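Local atomic coordinates of CRISPR-associated endonuclease Cas1 (Thermotoga maritima, PDB entry 4XTK), a protein that probably cuts double-stranded DNA as a metal-dependent endonuclease of the CRISPR adaptive immune system, which defends the bacterium against mobile genetic elements. Residues 199-204 and 237-242. Numbering follows the deposited sequence.
Sequences LLYTTV and LFKPAV
Leu-200 meets the backbone between Phe-238 and Lys-239 with one methyl group. CD2 of Leu-200 lies 3.8 Å from C of Phe-238 and equally close to N of Lys-239. CD2 of Leu-200 also touches CB of Phe-238 at 4.1 Å and CG of Lys-239 at 4.0 Å. CG of Leu-200 stands anti to the backbone N (chi1 -178°), which carries the branch across to the other helix. This is the tight, buried part, a methyl against a peptide link and the base of two side chains. Beyond CB, the Phe-238 ring turns away and packs on Leu-304 and Ile-305 of helix 301-316.

The other part is polar and lies on the more open side: Tyr-201 is partly exposed, although Lys-239 is buried. The lysine chain is extended beyond CG and crosses the Tyr-201 side chain at a slant. NZ of Lys-239 gives a hydrogen bond of 2.9 Å to OH of Tyr-201. The ammonium nitrogen reaches this hydroxyl at the edge of the ring, in its plane. NZ also makes a long, weak ion pair with Glu-236, a second partner for the lysine end.

The helix segments run at 123° to each other, with their axes 10.7 Å apart at closest approach. They belong to helices 188-208 and 230-252, which pack here in the helical part of Cas1. By similarity, Glu-236 binds manganese, as do Glu-155 and His-221. The lysine end of the pair therefore lies beside the probable metal site of the Cas1 nuclease.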
ATOM      1  N   LEU E 199       7.363  10.798  18.311  1.00 42.05           N
ATOM      2  CA  LEU E 199       8.253   9.660  18.096  1.00 42.22           C
ATOM      3  C   LEU E 199       7.496   8.345  18.252  1.00 46.06           C
ATOM      4  O   LEU E 199       7.668   7.425  17.454  1.00 48.02           O
ATOM      5  CB  LEU E 199       9.439   9.693  19.064  1.00 39.24           C
ATOM      6  CG  LEU E 199      10.458  10.809  18.832  1.00 44.15           C
ATOM      7  CD1 LEU E 199      11.625  10.695  19.808  1.00 40.31           C
ATOM      8  CD2 LEU E 199      10.938  10.792  17.387  1.00 36.81           C
ATOM      9  N   LEU E 200       6.656   8.266  19.280  1.00 44.68           N
ATOM     10  CA  LEU E 200       5.881   7.058  19.550  1.00 41.00           C
ATOM     11  C   LEU E 200       4.915   6.775  18.396  1.00 35.74           C
ATOM     12  O   LEU E 200       4.849   5.649  17.900  1.00 42.71           O
ATOM     13  CB  LEU E 200       5.127   7.185  20.885  1.00 32.22           C
ATOM     14  CG  LEU E 200       4.291   5.993  21.358  1.00 27.49           C
ATOM     15  CD1 LEU E 200       5.077   4.699  21.248  1.00 36.87           C
ATOM     16  CD2 LEU E 200       3.856   6.189  22.796  1.00 33.41           C
ATOM     17  N   TYR E 201       4.197   7.810  17.967  1.00 28.52           N
ATOM     18  CA  TYR E 201       3.287   7.722  16.831  1.00 33.08           C
ATOM     19  C   TYR E 201       3.970   7.143  15.595  1.00 37.61           C
ATOM     20  O   TYR E 201       3.403   6.307  14.893  1.00 41.51           O
ATOM     21  CB  TYR E 201       2.716   9.102  16.490  1.00 34.63           C
ATOM     22  CG  TYR E 201       1.892   9.726  17.583  1.00 32.45           C
ATOM     23  CD1 TYR E 201       1.255   8.940  18.540  1.00 27.11           C
ATOM     24  CD2 TYR E 201       1.751  11.108  17.662  1.00 34.08           C
ATOM     25  CE1 TYR E 201       0.498   9.518  19.557  1.00 30.76           C
ATOM     26  CE2 TYR E 201       0.990  11.697  18.668  1.00 26.13           C
ATOM     27  CZ  TYR E 201       0.368  10.898  19.611  1.00 33.27           C
ATOM     28  OH  TYR E 201      -0.379  11.480  20.610  1.00 34.41           O
ATOM     29  N   THR E 202       5.189   7.597  15.329  1.00 38.10           N
ATOM     30  CA  THR E 202       5.932   7.131  14.170  1.00 32.58           C
ATOM     31  C   THR E 202       6.344   5.683  14.372  1.00 31.27           C
ATOM     32  O   THR E 202       6.368   4.892  13.429  1.00 34.20           O
ATOM     33  CB  THR E 202       7.170   8.019  13.907  1.00 34.94           C
ATOM     34  OG1 THR E 202       6.730   9.309  13.483  1.00 35.26           O
ATOM     35  CG2 THR E 202       8.069   7.428  12.825  1.00 32.85           C
ATOM     36  N   THR E 203       6.652   5.338  15.615  1.00 36.15           N
ATOM     37  CA  THR E 203       7.106   3.999  15.933  1.00 37.24           C
ATOM     38  C   THR E 203       5.986   3.000  15.732  1.00 38.44           C
ATOM     39  O   THR E 203       6.171   1.977  15.065  1.00 37.21           O
ATOM     40  CB  THR E 203       7.621   3.904  17.369  1.00 38.47           C
ATOM     41  OG1 THR E 203       8.769   4.749  17.514  1.00 43.27           O
ATOM     42  CG2 THR E 203       8.000   2.472  17.703  1.00 31.45           C
ATOM     43  N   VAL E 204       4.824   3.303  16.305  1.00 29.31           N
ATOM     44  CA  VAL E 204       3.661   2.441  16.147  1.00 41.03           C
ATOM     45  C   VAL E 204       3.308   2.295  14.671  1.00 38.78           C
ATOM     46  O   VAL E 204       2.987   1.195  14.206  1.00 33.51           O
ATOM     47  CB  VAL E 204       2.442   2.981  16.908  1.00 32.97           C
ATOM     48  CG1 VAL E 204       1.262   2.030  16.744  1.00 35.48           C
ATOM     49  CG2 VAL E 204       2.779   3.176  18.379  1.00 31.44           C
ATOM     50  N   LEU E 237      -1.733   3.405  24.651  1.00 34.87           N
ATOM     51  CA  LEU E 237      -1.380   2.408  25.649  1.00 36.05           C
ATOM     52  C   LEU E 237       0.039   2.596  26.167  1.00 39.41           C
ATOM     53  O   LEU E 237       0.344   2.262  27.311  1.00 40.34           O
ATOM     54  CB  LEU E 237      -1.519   0.999  25.071  1.00 38.97           C
ATOM     55  CG  LEU E 237      -2.897   0.332  25.058  1.00 51.75           C
ATOM     56  CD1 LEU E 237      -3.859   1.040  24.116  1.00 46.24           C
ATOM     57  CD2 LEU E 237      -2.761  -1.137  24.690  1.00 55.39           C
ATOM     58  N   PHE E 238       0.919   3.057  25.287  1.00 37.18           N
ATOM     59  CA  PHE E 238       2.342   3.073  25.591  1.00 45.76           C
ATOM     60  C   PHE E 238       2.918   4.432  25.976  1.00 46.64           C
ATOM     61  O   PHE E 238       4.119   4.545  26.232  1.00 42.93           O
ATOM     62  CB  PHE E 238       3.088   2.473  24.408  1.00 41.13           C
ATOM     63  CG  PHE E 238       2.636   1.088  24.085  1.00 43.56           C
ATOM     64  CD1 PHE E 238       3.190   0.002  24.735  1.00 48.01           C
ATOM     65  CD2 PHE E 238       1.614   0.870  23.173  1.00 38.33           C
ATOM     66  CE1 PHE E 238       2.758  -1.278  24.464  1.00 46.43           C
ATOM     67  CE2 PHE E 238       1.177  -0.400  22.896  1.00 31.01           C
ATOM     68  CZ  PHE E 238       1.748  -1.479  23.543  1.00 40.98           C
ATOM     69  N   LYS E 239       2.070   5.453  26.013  1.00 44.26           N
ATOM     70  CA  LYS E 239       2.515   6.801  26.355  1.00 43.34           C
ATOM     71  C   LYS E 239       3.168   6.890  27.753  1.00 48.99           C
ATOM     72  O   LYS E 239       4.204   7.547  27.910  1.00 39.01           O
ATOM     73  CB  LYS E 239       1.346   7.791  26.239  1.00 41.68           C
ATOM     74  CG  LYS E 239       1.118   8.323  24.830  1.00 35.86           C
ATOM     75  CD  LYS E 239      -0.151   9.176  24.720  1.00 30.13           C
ATOM     76  CE  LYS E 239      -0.219   9.854  23.350  1.00 35.75           C
ATOM     77  NZ  LYS E 239      -1.429  10.694  23.175  1.00 46.55           N
ATOM     78  N   PRO E 240       2.567   6.250  28.776  1.00 45.81           N
ATOM     79  CA  PRO E 240       3.263   6.278  30.069  1.00 48.60           C
ATOM     80  C   PRO E 240       4.630   5.580  30.105  1.00 51.04           C
ATOM     81  O   PRO E 240       5.598   6.187  30.567  1.00 67.05           O
ATOM     82  CB  PRO E 240       2.284   5.558  31.004  1.00 46.43           C
ATOM     83  CG  PRO E 240       0.961   5.741  30.374  1.00 39.38           C
ATOM     84  CD  PRO E 240       1.207   5.695  28.904  1.00 35.18           C
ATOM     85  N   ALA E 241       4.716   4.350  29.605  1.00 49.24           N
ATOM     86  CA  ALA E 241       5.926   3.540  29.780  1.00 44.94           C
ATOM     87  C   ALA E 241       7.081   4.026  28.915  1.00 44.07           C
ATOM     88  O   ALA E 241       8.245   3.873  29.282  1.00 61.33           O
ATOM     89  CB  ALA E 241       5.634   2.078  29.483  1.00 44.64           C
ATOM     90  N   VAL E 242       6.764   4.612  27.766  1.00 41.16           N
ATOM     91  CA  VAL E 242       7.802   5.124  26.883  1.00 50.63           C
ATOM     92  C   VAL E 242       8.021   6.619  27.081  1.00 56.05           C
ATOM     93  O   VAL E 242       9.054   7.036  27.597  1.00 66.46           O
ATOM     94  CB  VAL E 242       7.472   4.863  25.405  1.00 47.89           C
ATOM     95  CG1 VAL E 242       8.571   5.409  24.530  1.00 38.43           C
ATOM     96  CG2 VAL E 242       7.290   3.378  25.161  1.00 47.16           C
TER